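Side-chain contacts in beta-galacturonidase (PDB 6NCW), which hydrolyses beta-galacturonides as a family 2 glycoside hydrolase of a gut bacterium, and may also have beta-glucuronidase activity: residues V186-E189 against S194-V197; C217-C222 against V229-T234; I248-F253 against F319-D324. One frame throughout, in Å; residues are numbered along the deposited sequence.

Contact 1 of 3, residues V186-E189 against S194-V197; sequences VEVE and SFAV
Val-188 faces two residues at once, Phe-195 and Ala-196, and the backbone hydrogen bonds record the mismatch. Val-188 N donates to Ala-196 O over 2.8 Å, and Ala-196 N returns a bond of 3.2 Å to Val-188 O. The N-H of Phe-195 is turned to the same carbonyl, but this bond, 3.1 Å from Phe-195 N to Val-188 O, is weak, with only 125° at the hydrogen. One acceptor thus serves two successive donors. Such a classic beta bulge lies here in the hairpin of strands 182-190 and 193-202, within the immunoglobulin-like beta-sandwich. Phe-195 has the non-extended psi (-57°) expected at the first position of such a bulge, and the register slips by one residue, so that Glu-187 pairs with Val-197 but Glu-189 with Ser-194. Beyond the bulge, the Val-197 CA-H points to Val-186 O, with 3.2 Å between CA and O.

Apolar contacts share the face of Val-188. Its CG1, anti to the backbone N (chi1 176°), meets Phe-195 CD2 at 4.0 Å; the two side chains run side by side in the same direction. Ile-172 and Ile-233 also touch Val-188, while Thr-212 and Leu-215 touch the Phe-195 side chain. On the other face, the extended Glu-187 crosses Val-197 at a slant, CG to CG2 at 4.1 Å.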
loop_
_atom_site.group_PDB
_atom_site.type_symbol
_atom_site.label_atom_id
_atom_site.label_comp_id
_atom_site.label_asym_id
_atom_site.label_seq_id
_atom_site.Cartn_x
_atom_site.Cartn_y
_atom_site.Cartn_z
ATOM N N VAL A 186 -3.963 -30.561 53.897
ATOM C CA VAL A 186 -3.743 -29.436 53.000
ATOM C C VAL A 186 -4.198 -28.170 53.710
ATOM O O VAL A 186 -5.341 -28.089 54.176
ATOM C CB VAL A 186 -4.475 -29.620 51.660
ATOM C CG1 VAL A 186 -4.448 -28.324 50.867
ATOM C CG2 VAL A 186 -3.811 -30.717 50.873
ATOM N N GLU A 187 -3.298 -27.190 53.802
ATOM C CA GLU A 187 -3.589 -25.902 54.412
ATOM C C GLU A 187 -3.803 -24.847 53.326
ATOM O O GLU A 187 -2.956 -24.675 52.444
ATOM C CB GLU A 187 -2.455 -25.474 55.348
ATOM C CG GLU A 187 -2.702 -24.113 55.980
ATOM C CD GLU A 187 -1.682 -23.735 57.041
ATOM O OE1 GLU A 187 -1.964 -22.793 57.823
ATOM O OE2 GLU A 187 -0.603 -24.372 57.087
ATOM N N VAL A 188 -4.913 -24.116 53.419
ATOM C CA VAL A 188 -5.375 -23.223 52.355
ATOM C C VAL A 188 -5.476 -21.812 52.915
ATOM O O VAL A 188 -6.193 -21.576 53.899
ATOM C CB VAL A 188 -6.730 -23.668 51.776
ATOM C CG1 VAL A 188 -7.214 -22.662 50.732
ATOM C CG2 VAL A 188 -6.641 -25.048 51.178
ATOM N N GLU A 189 -4.770 -20.876 52.286
ATOM C CA GLU A 189 -4.850 -19.463 52.629
ATOM C C GLU A 189 -5.223 -18.651 51.398
ATOM O O GLU A 189 -4.784 -18.960 50.283
ATOM C CB GLU A 189 -3.530 -18.964 53.210
ATOM C CG GLU A 189 -3.074 -19.773 54.426
ATOM C CD GLU A 189 -2.093 -19.026 55.322
ATOM O OE1 GLU A 189 -1.985 -19.394 56.521
ATOM O OE2 GLU A 189 -1.435 -18.077 54.831
ATOM N N SER A 194 -6.294 -16.948 56.873
ATOM C CA SER A 194 -6.504 -18.371 57.080
ATOM C C SER A 194 -7.854 -18.772 56.507
ATOM O O SER A 194 -8.829 -18.022 56.596
ATOM C CB SER A 194 -6.437 -18.700 58.569
ATOM O OG SER A 194 -5.250 -18.164 59.113
ATOM N N PHE A 195 -7.914 -19.955 55.903
ATOM C CA PHE A 195 -9.162 -20.372 55.281
ATOM C C PHE A 195 -9.577 -21.768 55.733
ATOM O O PHE A 195 -10.677 -21.948 56.261
ATOM C CB PHE A 195 -9.058 -20.308 53.749
ATOM C CG PHE A 195 -10.365 -20.527 53.059
ATOM C CD1 PHE A 195 -11.315 -19.519 53.015
ATOM C CD2 PHE A 195 -10.659 -21.748 52.473
ATOM C CE1 PHE A 195 -12.542 -19.723 52.400
ATOM C CE2 PHE A 195 -11.877 -21.957 51.854
ATOM C CZ PHE A 195 -12.818 -20.946 51.813
ATOM N N ALA A 196 -8.721 -22.766 55.541
ATOM C CA ALA A 196 -9.104 -24.112 55.931
ATOM C C ALA A 196 -7.870 -24.990 55.982
ATOM O O ALA A 196 -6.835 -24.681 55.383
ATOM C CB ALA A 196 -10.137 -24.712 54.970
ATOM N N VAL A 197 -7.996 -26.085 56.727
ATOM C CA VAL A 197 -7.039 -27.183 56.717
ATOM C C VAL A 197 -7.836 -28.452 56.460
ATOM O O VAL A 197 -8.714 -28.808 57.254
ATOM C CB VAL A 197 -6.246 -27.289 58.032
ATOM C CG1 VAL A 197 -5.236 -28.421 57.944
ATOM C CG2 VAL A 197 -5.548 -25.973 58.348
#

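Contact 2 of 3, residues C217-C222 against V229-T234; sequences CPWAEC and VLYLIT
The Trp-219 indole presents an edge of its six-membered ring to one face of the Tyr-231 ring, a T-shaped stack with centroids 5.2 Å apart and planes at 71°. Its leading atom, Trp-219 CZ3, stands over the rim of the phenol and comes closest to Tyr-231 CE1, at 3.8 Å. On one face of the indole lies Cys-217 CB, while at the edge of the phenol, in its plane, are Glu-221 O and water 1. The pair joins the loop after strand 207-216 to strand 227-238 of the immunoglobulin-like beta-sandwich, and Ile-190 of that sandwich touches both side chains.

The loop reaches the tyrosine through a type I beta turn from Cys-217 to Ala-220, closed by the backbone bond from Ala-220 N to Cys-217 O. Trp-219, the third residue of the turn, has CG wedged between its backbone N and carbonyl carbon (chi1 44°), which swings the indole toward the strand.

Past the turn, the chain meets the phenol hydroxyl. Glu-221 N donates to Tyr-231 OH at 3.0 Å and 166°, near the ring plane; this backbone N-H and the stacked indole probably help to hold the ring's orientation. Water 1 adds a third hold: it donates to Trp-219 O at 2.9 Å and bonds to Tyr-231 OH at 3.0 Å, with a weak link to Glu-221 OE2.

Further along, Val-229 points at the loop, its CB 3.5 Å from Cys-222 O and its CG2 beside the Glu-221 carboxylate. There water 2 spans the two backbones, donating to Glu-221 O and to Val-229 O, each oxygen 2.7 Å from it.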
loop_
_atom_site.group_PDB
_atom_site.type_symbol
_atom_site.label_atom_id
_atom_site.label_comp_id
_atom_site.label_asym_id
_atom_site.label_seq_id
_atom_site.Cartn_x
_atom_site.Cartn_y
_atom_site.Cartn_z
ATOM N N CYS A 217 -15.968 -14.878 54.238
ATOM C CA CYS A 217 -14.782 -14.133 53.808
ATOM C C CYS A 217 -15.039 -12.651 54.034
ATOM O O CYS A 217 -15.133 -11.869 53.074
ATOM C CB CYS A 217 -14.451 -14.413 52.343
ATOM S SG CYS A 217 -13.896 -16.072 52.014
ATOM N N PRO A 218 -15.167 -12.226 55.300
ATOM C CA PRO A 218 -15.579 -10.838 55.578
ATOM C C PRO A 218 -14.537 -9.809 55.192
ATOM O O PRO A 218 -14.870 -8.620 55.090
ATOM C CB PRO A 218 -15.818 -10.842 57.095
ATOM C CG PRO A 218 -14.870 -11.898 57.615
ATOM C CD PRO A 218 -14.903 -12.983 56.543
ATOM N N TRP A 219 -13.304 -10.230 54.950
ATOM C CA TRP A 219 -12.231 -9.352 54.503
ATOM C C TRP A 219 -12.212 -9.116 52.988
ATOM O O TRP A 219 -11.362 -8.357 52.507
ATOM C CB TRP A 219 -10.895 -9.960 54.922
ATOM C CG TRP A 219 -10.854 -11.426 54.661
ATOM C CD1 TRP A 219 -11.092 -12.419 55.556
ATOM C CD2 TRP A 219 -10.585 -12.076 53.406
ATOM N NE1 TRP A 219 -10.971 -13.646 54.952
ATOM C CE2 TRP A 219 -10.661 -13.465 53.631
ATOM C CE3 TRP A 219 -10.270 -11.618 52.118
ATOM C CZ2 TRP A 219 -10.447 -14.400 52.619
ATOM C CZ3 TRP A 219 -10.060 -12.548 51.114
ATOM C CH2 TRP A 219 -10.150 -13.921 51.371
ATOM N N ALA A 220 -13.078 -9.767 52.216
ATOM C CA ALA A 220 -12.892 -9.824 50.770
ATOM C C ALA A 220 -13.506 -8.606 50.100
ATOM O O ALA A 220 -14.617 -8.191 50.442
ATOM C CB ALA A 220 -13.499 -11.106 50.196
ATOM N N GLU A 221 -12.769 -8.025 49.153
ATOM C CA GLU A 221 -13.291 -6.978 48.279
ATOM C C GLU A 221 -13.686 -7.543 46.920
ATOM O O GLU A 221 -13.144 -8.553 46.464
ATOM C CB GLU A 221 -12.266 -5.864 48.071
ATOM C CG GLU A 221 -12.061 -4.993 49.299
ATOM C CD GLU A 221 -10.650 -4.452 49.381
ATOM O OE1 GLU A 221 -10.146 -3.947 48.353
ATOM O OE2 GLU A 221 -10.039 -4.555 50.467
ATOM N N CYS A 222 -14.621 -6.854 46.270
ATOM C CA CYS A 222 -15.143 -7.266 44.974
ATOM C C CYS A 222 -14.083 -7.212 43.880
ATOM O O CYS A 222 -13.225 -6.325 43.852
ATOM C CB CYS A 222 -16.325 -6.372 44.564
ATOM S SG CYS A 222 -17.781 -6.582 45.628
ATOM N N VAL A 229 -9.855 -6.424 41.916
ATOM C CA VAL A 229 -9.068 -6.910 43.048
ATOM C C VAL A 229 -8.884 -8.417 42.942
ATOM O O VAL A 229 -9.851 -9.162 42.747
ATOM C CB VAL A 229 -9.754 -6.542 44.375
ATOM C CG1 VAL A 229 -9.023 -7.170 45.549
ATOM C CG2 VAL A 229 -9.866 -5.040 44.517
ATOM N N LEU A 230 -7.639 -8.875 43.077
ATOM C CA LEU A 230 -7.297 -10.286 43.013
ATOM C C LEU A 230 -6.639 -10.727 44.318
ATOM O O LEU A 230 -6.016 -9.929 45.023
ATOM C CB LEU A 230 -6.340 -10.588 41.835
ATOM C CG LEU A 230 -6.832 -10.192 40.440
ATOM C CD1 LEU A 230 -5.734 -10.378 39.389
ATOM C CD2 LEU A 230 -8.049 -11.021 40.110
ATOM N N TYR A 231 -6.764 -12.013 44.624
ATOM C CA TYR A 231 -6.104 -12.607 45.774
ATOM C C TYR A 231 -5.347 -13.855 45.361
ATOM O O TYR A 231 -5.847 -14.656 44.570
ATOM C CB TYR A 231 -7.109 -12.984 46.858
ATOM C CG TYR A 231 -7.846 -11.821 47.468
ATOM C CD1 TYR A 231 -7.332 -11.158 48.567
ATOM C CD2 TYR A 231 -9.057 -11.396 46.952
ATOM C CE1 TYR A 231 -8.005 -10.094 49.140
ATOM C CE2 TYR A 231 -9.742 -10.334 47.508
ATOM C CZ TYR A 231 -9.213 -9.691 48.616
ATOM O OH TYR A 231 -9.883 -8.641 49.193
ATOM N N LEU A 232 -4.166 -14.054 45.940
ATOM C CA LEU A 232 -3.500 -15.341 45.797
ATOM C C LEU A 232 -4.127 -16.344 46.757
ATOM O O LEU A 232 -4.294 -16.056 47.948
ATOM C CB LEU A 232 -2.002 -15.209 46.068
ATOM C CG LEU A 232 -1.261 -14.208 45.186
ATOM C CD1 LEU A 232 0.062 -13.826 45.809
ATOM C CD2 LEU A 232 -1.055 -14.813 43.812
ATOM N N ILE A 233 -4.498 -17.512 46.240
ATOM C CA ILE A 233 -4.939 -18.628 47.063
ATOM C C ILE A 233 -3.804 -19.635 47.086
ATOM O O ILE A 233 -3.251 -19.987 46.036
ATOM C CB ILE A 233 -6.266 -19.244 46.568
ATOM C CG1 ILE A 233 -6.711 -20.374 47.489
ATOM C CG2 ILE A 233 -6.178 -19.753 45.121
ATOM C CD1 ILE A 233 -8.140 -20.831 47.244
ATOM N N THR A 234 -3.412 -20.055 48.290
ATOM C CA THR A 234 -2.285 -20.963 48.472
ATOM C C THR A 234 -2.744 -22.251 49.143
ATOM O O THR A 234 -3.473 -22.220 50.141
ATOM C CB THR A 234 -1.181 -20.306 49.301
ATOM O OG1 THR A 234 -0.847 -19.042 48.715
ATOM C CG2 THR A 234 0.056 -21.185 49.312
HETATM O O HOH W 1 -8.704 -7.465 51.715
HETATM O O HOH W 2 -11.596 -9.844 44.633
#

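Contact 3 of 3, residues I248-F253 against F319-D324; sequences IDRVGF and FLDLCD
Arg-250 reaches from strand 245-251 to helix 317-326 with a side chain that is nearly extended at chi2 and then kinked at chi3 (-45°), so that its NH2 arrives slantwise at Asp-321. There NH2 lies 3.5 Å from Asp-321 CB and makes a long salt bridge of 3.8 Å to Asp-321 OD2. The guanidinium and carboxylate planes stand 81° apart, so the two groups do not form a flat, two-pronged pair.

With CG beside its backbone N (chi1 -75°), Asp-321 holds its carboxylate where OD2 meets water 3 and Arg-250 NH2 while OD1 goes to Arg-3. Arg-250 NH1 is engaged by Glu-325 on the same helix. Water 3, in the guanidinium plane, accepts from Arg-250 NH2 at 2.6 Å; Asp-321 OD2 and Asp-324 OD2 are each 2.8 Å from this water. Water 4 lies 2.8 Å from Arg-250 O, with a weak link to Asp-324 OD2. Neither water has protons enough for every acceptor around it. Asp-324 OD2 also bonds to His-367.

On the strand side, Asp-249 OD1 accepts from the N-H of the following residue, Arg-250, at 2.8 Å from its N, through the anti lone pair.

The contact joins the immunoglobulin-like sandwich to the TIM barrel domain, away from the sugar site. Its chemistry implies a buried polar seam with bound water 3 between the guanidinium and the two aspartates: one arginine among several carboxylates would partly offset their negative charge, with the aspartates probably relying also on Arg-3 and on bound water.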
loop_
_atom_site.group_PDB
_atom_site.type_symbol
_atom_site.label_atom_id
_atom_site.label_comp_id
_atom_site.label_asym_id
_atom_site.label_seq_id
_atom_site.Cartn_x
_atom_site.Cartn_y
_atom_site.Cartn_z
ATOM N N ILE A 248 -0.274 -22.508 43.978
ATOM C CA ILE A 248 -0.729 -21.137 44.177
ATOM C C ILE A 248 -1.514 -20.714 42.937
ATOM O O ILE A 248 -1.059 -20.932 41.809
ATOM C CB ILE A 248 0.451 -20.183 44.430
ATOM C CG1 ILE A 248 1.349 -20.724 45.557
ATOM C CG2 ILE A 248 -0.052 -18.815 44.793
ATOM C CD1 ILE A 248 2.648 -19.936 45.749
ATOM N N ASP A 249 -2.692 -20.119 43.145
ATOM C CA ASP A 249 -3.506 -19.608 42.047
ATOM C C ASP A 249 -3.988 -18.203 42.393
ATOM O O ASP A 249 -3.569 -17.646 43.412
ATOM C CB ASP A 249 -4.676 -20.557 41.760
ATOM C CG ASP A 249 -4.993 -20.664 40.258
ATOM O OD1 ASP A 249 -5.095 -19.607 39.582
ATOM O OD2 ASP A 249 -5.137 -21.804 39.760
ATOM N N ARG A 250 -4.841 -17.608 41.563
ATOM C CA ARG A 250 -5.410 -16.294 41.856
ATOM C C ARG A 250 -6.919 -16.315 41.695
ATOM O O ARG A 250 -7.444 -16.951 40.778
ATOM C CB ARG A 250 -4.845 -15.203 40.956
ATOM C CG ARG A 250 -3.596 -14.564 41.480
ATOM C CD ARG A 250 -3.342 -13.230 40.828
ATOM N NE ARG A 250 -3.536 -13.319 39.382
ATOM C CZ ARG A 250 -2.993 -12.484 38.502
ATOM N NH1 ARG A 250 -2.201 -11.497 38.905
ATOM N NH2 ARG A 250 -3.240 -12.642 37.216
ATOM N N VAL A 251 -7.610 -15.586 42.569
ATOM C CA VAL A 251 -9.063 -15.552 42.574
ATOM C C VAL A 251 -9.516 -14.104 42.644
ATOM O O VAL A 251 -8.754 -13.201 42.998
ATOM C CB VAL A 251 -9.682 -16.364 43.745
ATOM C CG1 VAL A 251 -9.176 -17.802 43.738
ATOM C CG2 VAL A 251 -9.391 -15.695 45.073
ATOM N N GLY A 252 -10.762 -13.898 42.245
ATOM C CA GLY A 252 -11.455 -12.647 42.492
ATOM C C GLY A 252 -12.860 -12.964 42.962
ATOM O O GLY A 252 -13.442 -13.986 42.591
ATOM N N PHE A 253 -13.382 -12.103 43.826
ATOM C CA PHE A 253 -14.707 -12.292 44.424
ATOM C C PHE A 253 -15.722 -11.536 43.569
ATOM O O PHE A 253 -15.895 -10.323 43.713
ATOM C CB PHE A 253 -14.728 -11.808 45.878
ATOM C CG PHE A 253 -14.052 -12.755 46.857
ATOM C CD1 PHE A 253 -14.802 -13.644 47.619
ATOM C CD2 PHE A 253 -12.667 -12.747 47.021
ATOM C CE1 PHE A 253 -14.183 -14.519 48.520
ATOM C CE2 PHE A 253 -12.043 -13.623 47.912
ATOM C CZ PHE A 253 -12.804 -14.508 48.661
ATOM N N PHE A 319 -2.728 -14.729 28.912
ATOM C CA PHE A 319 -3.646 -13.695 28.429
ATOM C C PHE A 319 -4.808 -13.523 29.400
ATOM O O PHE A 319 -5.181 -12.395 29.745
ATOM C CB PHE A 319 -4.162 -14.053 27.024
ATOM C CG PHE A 319 -4.988 -12.958 26.377
ATOM C CD1 PHE A 319 -4.372 -11.839 25.818
ATOM C CD2 PHE A 319 -6.366 -13.050 26.328
ATOM C CE1 PHE A 319 -5.125 -10.821 25.215
ATOM C CE2 PHE A 319 -7.130 -12.037 25.741
ATOM C CZ PHE A 319 -6.504 -10.924 25.182
ATOM N N LEU A 320 -5.384 -14.643 29.856
ATOM C CA LEU A 320 -6.454 -14.594 30.852
ATOM C C LEU A 320 -5.989 -13.901 32.127
ATOM O O LEU A 320 -6.736 -13.107 32.703
ATOM C CB LEU A 320 -6.955 -16.011 31.153
ATOM C CG LEU A 320 -7.528 -16.783 29.952
ATOM C CD1 LEU A 320 -7.820 -18.232 30.302
ATOM C CD2 LEU A 320 -8.799 -16.112 29.438
ATOM N N ASP A 321 -4.759 -14.181 32.579
ATOM C CA ASP A 321 -4.189 -13.448 33.716
ATOM C C ASP A 321 -4.251 -11.945 33.476
ATOM O O ASP A 321 -4.617 -11.175 34.369
ATOM C CB ASP A 321 -2.722 -13.837 33.972
ATOM C CG ASP A 321 -2.549 -15.212 34.629
ATOM O OD1 ASP A 321 -1.398 -15.717 34.591
ATOM O OD2 ASP A 321 -3.532 -15.795 35.156
ATOM N N LEU A 322 -3.847 -11.504 32.285
ATOM C CA LEU A 322 -3.839 -10.069 32.014
ATOM C C LEU A 322 -5.251 -9.496 31.960
ATOM O O LEU A 322 -5.450 -8.314 32.274
ATOM C CB LEU A 322 -3.088 -9.780 30.717
ATOM C CG LEU A 322 -1.571 -9.994 30.772
ATOM C CD1 LEU A 322 -0.988 -10.198 29.356
ATOM C CD2 LEU A 322 -0.877 -8.830 31.476
ATOM N N CYS A 323 -6.241 -10.305 31.569
ATOM C CA CYS A 323 -7.625 -9.839 31.621
ATOM C C CYS A 323 -8.113 -9.748 33.068
ATOM O O CYS A 323 -8.795 -8.781 33.429
ATOM C CB CYS A 323 -8.537 -10.762 30.805
ATOM S SG CYS A 323 -8.253 -10.775 28.978
ATOM N N ASP A 324 -7.784 -10.757 33.898
ATOM C CA ASP A 324 -8.057 -10.708 35.340
ATOM C C ASP A 324 -7.540 -9.420 35.965
ATOM O O ASP A 324 -8.278 -8.716 36.663
ATOM C CB ASP A 324 -7.413 -11.903 36.050
ATOM C CG ASP A 324 -8.022 -13.223 35.656
ATOM O OD1 ASP A 324 -9.163 -13.235 35.139
ATOM O OD2 ASP A 324 -7.345 -14.260 35.855
HETATM O O HOH W 3 -4.937 -14.656 37.274
HETATM O O HOH W 4 -6.900 -16.733 38.087
#

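In the fold
From the N terminus, contact 1 comes first, closing the short hairpin turn between strands 182-190 and 193-202. Contact 2 then closes the loop that includes the short strand 223-224, and contact 3 spans the 65 residues between strand 245-251 and helix 317-326. The three follow in series: none nests in or crosses another. They are neighbours in space through one sheet, where strand 182-190 pairs with 227-238 and that strand with 245-251. Glu-189 O meets Thr-234 N between contacts 1 and 2, and Tyr-231 O meets Val-251 N between contacts 2 and 3. Contact 3 then ties this sheet to the barrel helix 317-326 through a side chain and bound water.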